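5-carboxymethyl-2-hydroxymuconate delta-isomerase (Mycobacterium smegmatis, PDB 4PFZ) probably binds a metal ion and acts as an isomerase, or as an acetylpyruvate hydrolase, of the fumarylacetoacetate hydrolase family. Local coordinates at residues K59-G64 / I84-N89; A103-V108 / R146-K151. All blocks are in the same frame, centred on the assembly; numbering follows the deposited sequence.

Contact 1. Residues K59-G64 / I84-N89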
loop_
_atom_site.group_PDB
_atom_site.type_symbol
_atom_site.label_atom_id
_atom_site.label_comp_id
_atom_site.label_asym_id
_atom_site.label_seq_id
_atom_site.Cartn_x
_atom_site.Cartn_y
_atom_site.Cartn_z
ATOM N N LYS B 59 2.659 0.775 5.133
ATOM C CA LYS B 59 1.957 1.541 4.109
ATOM C C LYS B 59 2.122 3.038 4.325
ATOM O O LYS B 59 2.427 3.498 5.432
ATOM C CB LYS B 59 0.463 1.180 4.058
ATOM C CG LYS B 59 -0.311 1.323 5.364
ATOM C CD LYS B 59 -1.778 0.872 5.159
ATOM C CE LYS B 59 -2.529 0.663 6.477
ATOM N NZ LYS B 59 -1.771 -0.174 7.445
ATOM N N VAL B 60 1.918 3.778 3.248
ATOM C CA VAL B 60 2.011 5.208 3.281
ATOM C C VAL B 60 0.703 5.731 2.751
ATOM O O VAL B 60 0.362 5.460 1.602
ATOM C CB VAL B 60 3.163 5.731 2.415
ATOM C CG1 VAL B 60 3.140 7.273 2.378
ATOM C CG2 VAL B 60 4.486 5.219 2.933
ATOM N N ILE B 61 -0.012 6.489 3.583
ATOM C CA ILE B 61 -1.253 7.137 3.185
ATOM C C ILE B 61 -0.964 8.604 2.930
ATOM O O ILE B 61 -0.230 9.241 3.691
ATOM C CB ILE B 61 -2.350 7.023 4.275
ATOM C CG1 ILE B 61 -2.739 5.565 4.462
ATOM C CG2 ILE B 61 -3.601 7.793 3.879
ATOM C CD1 ILE B 61 -1.907 4.828 5.494
ATOM N N ALA B 62 -1.531 9.149 1.871
ATOM C CA ALA B 62 -1.336 10.566 1.632
ATOM C C ALA B 62 -2.642 11.252 1.289
ATOM O O ALA B 62 -3.592 10.613 0.856
ATOM C CB ALA B 62 -0.313 10.769 0.519
ATOM N N VAL B 63 -2.663 12.569 1.467
ATOM C CA VAL B 63 -3.785 13.392 1.061
ATOM C C VAL B 63 -3.267 14.372 0.007
ATOM O O VAL B 63 -2.085 14.682 -0.020
ATOM C CB VAL B 63 -4.416 14.119 2.291
ATOM C CG1 VAL B 63 -3.688 15.405 2.617
ATOM C CG2 VAL B 63 -5.899 14.386 2.072
ATOM N N GLY B 64 -4.133 14.834 -0.882
ATOM C CA GLY B 64 -3.704 15.771 -1.902
ATOM C C GLY B 64 -3.962 17.218 -1.518
ATOM O O GLY B 64 -3.052 17.934 -1.092
ATOM N N ILE B 84 -8.116 10.475 0.408
ATOM C CA ILE B 84 -6.863 9.812 0.755
ATOM C C ILE B 84 -6.484 8.768 -0.296
ATOM O O ILE B 84 -7.335 8.288 -1.046
ATOM C CB ILE B 84 -6.927 9.162 2.163
ATOM C CG1 ILE B 84 -8.085 8.173 2.258
ATOM C CG2 ILE B 84 -7.036 10.246 3.249
ATOM C CD1 ILE B 84 -8.069 7.325 3.518
ATOM N N PHE B 85 -5.195 8.461 -0.378
ATOM C CA PHE B 85 -4.691 7.439 -1.299
ATOM C C PHE B 85 -3.418 6.790 -0.727
ATOM O O PHE B 85 -2.964 7.146 0.359
ATOM C CB PHE B 85 -4.422 8.032 -2.697
ATOM C CG PHE B 85 -3.451 9.199 -2.697
ATOM C CD1 PHE B 85 -3.891 10.485 -2.464
ATOM C CD2 PHE B 85 -2.103 8.996 -2.936
ATOM C CE1 PHE B 85 -3.004 11.563 -2.460
ATOM C CE2 PHE B 85 -1.214 10.066 -2.927
ATOM C CZ PHE B 85 -1.667 11.347 -2.696
ATOM N N LEU B 86 -2.865 5.818 -1.451
ATOM C CA LEU B 86 -1.724 5.043 -0.969
ATOM C C LEU B 86 -0.504 5.234 -1.870
ATOM O O LEU B 86 -0.641 5.345 -3.082
ATOM C CB LEU B 86 -2.071 3.543 -0.910
ATOM C CG LEU B 86 -3.035 3.119 0.192
ATOM C CD1 LEU B 86 -3.475 1.675 -0.030
ATOM C CD2 LEU B 86 -2.383 3.289 1.570
ATOM N N LYS B 87 0.674 5.281 -1.260
ATOM C CA LYS B 87 1.944 5.150 -1.983
ATOM C C LYS B 87 2.557 3.847 -1.499
ATOM O O LYS B 87 2.463 3.529 -0.318
ATOM C CB LYS B 87 2.861 6.354 -1.726
ATOM C CG LYS B 87 2.325 7.665 -2.290
ATOM C CD LYS B 87 3.129 8.902 -1.812
ATOM C CE LYS B 87 4.576 8.942 -2.320
ATOM N NZ LYS B 87 4.716 9.570 -3.676
ATOM N N PRO B 88 3.113 3.035 -2.416
ATOM C CA PRO B 88 3.723 1.788 -1.957
ATOM C C PRO B 88 4.966 2.020 -1.129
ATOM O O PRO B 88 5.694 2.963 -1.403
ATOM C CB PRO B 88 4.080 1.069 -3.264
ATOM C CG PRO B 88 4.365 2.194 -4.237
ATOM C CD PRO B 88 3.400 3.310 -3.838
ATOM N N ASN B 89 5.230 1.168 -0.146
ATOM C CA ASN B 89 6.398 1.405 0.695
ATOM C C ASN B 89 7.708 1.143 -0.066
ATOM O O ASN B 89 8.788 1.514 0.396
ATOM C CB ASN B 89 6.315 0.590 1.995
ATOM C CG ASN B 89 6.371 -0.912 1.785
ATOM O OD1 ASN B 89 6.539 -1.406 0.671
ATOM N ND2 ASN B 89 6.247 -1.653 2.885
HETATM O O HOH W 1 0.952 1.895 0.967
#
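Val-60 O accepts a nearly straight hydrogen bond from Lys-87 N at 2.9 Å, one of three that hold strands 60-63 and 84-87 together as antiparallel neighbours. In the next hydrogen-bonded pair both backbone polar groups of Ala-62 are used: its N donates to Phe-85 O at 2.9 Å, and its O takes Phe-85 N at 3.0 Å. Val-60 N does not reach Lys-87 O directly. A water completes the pair instead, accepting from Val-60 N at 3.1 Å and donating to Lys-87 O at 2.6 Å.

Phe-85 CG is wedged between its own N and carbonyl carbon (chi1 57°), which swings the ring back over Ala-62. The Ala-62 methyl makes a CH-pi contact 4.0 Å from the ring centroid, and a side chain this small leaves room for the ring. On the opposite face of the sheet Ile-61 CG1 lies alongside Leu-86 CD2 at 3.7 Å, and branched aliphatic side chains suit this buried face.

The side-chain nitrogen of Lys-87 finds its partners outside the segments, in a salt bridge to Asp-142 and hydrogen bonds to Lys-159 O and Phe-164 O. In the conformer given, Lys-59 NZ likewise meets Asp-220 in a salt bridge and Thr-215 O in a hydrogen bond. Helix 203-213 covers Ile-61 and Ile-84, while Met-156 of the second subunit packs on Ile-84 and Leu-86. The other edge of strand 60-63 pairs in parallel with strand 221-223.

Contact 2. Residues A103-V108 / R146-K151; sequences ADADPV and RDQQRK
Asp-147, in the first turn of helix 146-152, reaches across to Asp-106 in the loop between strands 99-101 and 108-118. The contact thus joins a cis-proline loop, which leads into strand 108-118, to the helix start that follows its antiparallel partner, strand 134-145.

From the start of the Asp-147 side chain outward, CB lies 3.3 Å from Asp-106 O, and CG is about as close to the same oxygen. With chi1 at 49°, CG sits between the backbone N and the carbonyl carbon, which turns the carboxylate toward Asp-106. OD2 accepts from Asp-106 N at 3.2 Å; the bond is straight, but the donor comes from above the carboxylate plane, 58° out of it. OD1 is buried here and has no partner in the model.

A carboxylate suits this place because it can accept from the loop amide and still take a second bond from water. At the helix start Arg-146 N, with no earlier turn to bond to, donates to Pro-107 O at 3.0 Å, while Pro-107 CG rests on Arg-146 CB. Gln-148 has an amide with two uses: OE1 accepts from His-161, and NE2 faces the loop.

One water donates to both Asp-104 OD2 and Asp-147 OD2, probably easing the proximity of two like charges, and accepts from Gln-148 NE2 at 3.3 Å.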
loop_
_atom_site.group_PDB
_atom_site.type_symbol
_atom_site.label_atom_id
_atom_site.label_comp_id
_atom_site.label_asym_id
_atom_site.label_seq_id
_atom_site.Cartn_x
_atom_site.Cartn_y
_atom_site.Cartn_z
ATOM N N ALA B 103 12.467 7.720 -17.386
ATOM C CA ALA B 103 12.903 8.354 -18.623
ATOM C C ALA B 103 11.778 9.138 -19.300
ATOM O O ALA B 103 12.002 10.233 -19.824
ATOM C CB ALA B 103 13.469 7.305 -19.584
ATOM N N ASP B 104 10.570 8.581 -19.251
ATOM C CA ASP B 104 9.420 9.109 -19.988
ATOM C C ASP B 104 8.562 10.105 -19.210
ATOM O O ASP B 104 7.667 10.724 -19.777
ATOM C CB ASP B 104 8.525 7.952 -20.438
ATOM C CG ASP B 104 7.827 7.273 -19.273
ATOM O OD1 ASP B 104 8.476 7.071 -18.221
ATOM O OD2 ASP B 104 6.625 6.943 -19.405
ATOM N N ALA B 105 8.824 10.253 -17.918
ATOM C CA ALA B 105 7.941 11.038 -17.048
ATOM C C ALA B 105 8.233 12.544 -17.104
ATOM O O ALA B 105 9.281 12.995 -16.650
ATOM C CB ALA B 105 8.044 10.526 -15.619
ATOM N N ASP B 106 7.292 13.314 -17.649
ATOM C CA ASP B 106 7.425 14.772 -17.771
ATOM C C ASP B 106 6.081 15.469 -17.582
ATOM O O ASP B 106 5.144 15.207 -18.329
ATOM C CB ASP B 106 7.975 15.180 -19.147
ATOM C CG ASP B 106 9.143 14.330 -19.605
ATOM O OD1 ASP B 106 10.109 14.168 -18.832
ATOM O OD2 ASP B 106 9.100 13.836 -20.757
ATOM N N PRO B 107 5.979 16.374 -16.600
ATOM C CA PRO B 107 6.989 16.705 -15.597
ATOM C C PRO B 107 6.809 15.865 -14.343
ATOM O O PRO B 107 5.729 15.348 -14.117
ATOM C CB PRO B 107 6.703 18.172 -15.298
ATOM C CG PRO B 107 5.208 18.251 -15.416
ATOM C CD PRO B 107 4.806 17.258 -16.495
ATOM N N VAL B 108 7.855 15.746 -13.538
ATOM C CA VAL B 108 7.749 15.107 -12.236
ATOM C C VAL B 108 7.846 16.218 -11.197
ATOM O O VAL B 108 8.751 17.051 -11.265
ATOM C CB VAL B 108 8.854 14.039 -12.040
ATOM C CG1 VAL B 108 8.850 13.485 -10.624
ATOM C CG2 VAL B 108 8.689 12.894 -13.061
ATOM N N ARG B 146 3.253 14.095 -13.019
ATOM C CA ARG B 146 1.966 14.756 -13.281
ATOM C C ARG B 146 1.280 14.282 -14.564
ATOM O O ARG B 146 0.056 14.273 -14.641
ATOM C CB ARG B 146 2.135 16.279 -13.351
ATOM C CG ARG B 146 2.740 16.933 -12.121
ATOM C CD ARG B 146 2.025 16.530 -10.836
ATOM N NE ARG B 146 0.579 16.726 -10.900
ATOM C CZ ARG B 146 -0.036 17.862 -10.587
ATOM N NH1 ARG B 146 0.665 18.926 -10.203
ATOM N NH2 ARG B 146 -1.358 17.938 -10.668
ATOM N N ASP B 147 2.059 13.916 -15.577
ATOM C CA ASP B 147 1.473 13.440 -16.827
ATOM C C ASP B 147 0.701 12.136 -16.609
ATOM O O ASP B 147 -0.404 11.948 -17.139
ATOM C CB ASP B 147 2.557 13.246 -17.900
ATOM C CG ASP B 147 3.763 12.444 -17.393
ATOM O OD1 ASP B 147 4.004 12.419 -16.162
ATOM O OD2 ASP B 147 4.482 11.855 -18.231
ATOM N N GLN B 148 1.294 11.243 -15.824
ATOM C CA GLN B 148 0.692 9.943 -15.528
ATOM C C GLN B 148 -0.556 10.098 -14.678
ATOM O O GLN B 148 -1.506 9.326 -14.814
ATOM C CB GLN B 148 1.699 9.033 -14.821
ATOM C CG GLN B 148 2.932 8.781 -15.671
ATOM C CD GLN B 148 3.968 7.913 -14.993
ATOM O OE1 GLN B 148 3.783 7.466 -13.857
ATOM N NE2 GLN B 148 5.082 7.683 -15.686
ATOM N N GLN B 149 -0.541 11.092 -13.792
ATOM C CA GLN B 149 -1.716 11.419 -12.998
ATOM C C GLN B 149 -2.893 11.710 -13.918
ATOM O O GLN B 149 -3.977 11.159 -13.753
ATOM C CB GLN B 149 -1.440 12.622 -12.092
ATOM C CG GLN B 149 -1.463 12.295 -10.623
ATOM C CD GLN B 149 -1.231 13.517 -9.748
ATOM O OE1 GLN B 149 -0.159 14.120 -9.772
ATOM N NE2 GLN B 149 -2.240 13.885 -8.972
ATOM N N ARG B 150 -2.667 12.559 -14.914
ATOM C CA ARG B 150 -3.747 12.975 -15.802
ATOM C C ARG B 150 -4.228 11.842 -16.714
ATOM O O ARG B 150 -5.421 11.731 -17.003
ATOM C CB ARG B 150 -3.309 14.171 -16.640
ATOM C CG ARG B 150 -4.043 15.457 -16.280
ATOM C CD ARG B 150 -3.606 16.625 -17.151
ATOM N NE ARG B 150 -2.566 17.423 -16.508
ATOM C CZ ARG B 150 -1.261 17.214 -16.655
ATOM N NH1 ARG B 150 -0.390 17.991 -16.023
ATOM N NH2 ARG B 150 -0.828 16.225 -17.430
ATOM N N LYS B 151 -3.295 11.007 -17.162
ATOM C CA LYS B 151 -3.616 9.898 -18.050
ATOM C C LYS B 151 -4.414 8.802 -17.340
ATOM O O LYS B 151 -5.358 8.244 -17.900
ATOM C CB LYS B 151 -2.332 9.300 -18.632
ATOM C CG LYS B 151 -2.537 8.013 -19.434
ATOM C CD LYS B 151 -1.198 7.455 -19.923
ATOM C CE LYS B 151 -1.346 6.074 -20.549
ATOM N NZ LYS B 151 -2.074 6.134 -21.858
HETATM O O HOH W 2 4.822 9.005 -18.651
HETATM O O HOH W 3 7.132 5.323 -16.036
#

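In the fold
Contact 1 is a buried strand pair centred about 11 Å from the centre of the chain, whereas contact 2 lies farther out, about 21 Å from it. Their centres are about 18 Å apart and their nearest atoms about 7 Å, so they do not touch, and the residues between them make the connection. Strand 134-145 is one such link: it carries Asp-142, the salt-bridge partner of Lys-87, and runs straight into helix 146-152. Helix 156-159 is another, touching Gln-148 and supplying Lys-159 O to Lys-87. Phe-164 serves both, through its carbonyl to Lys-87 and its packing on Val-108. Neither contact includes a metal, although metal binding is expected of this family.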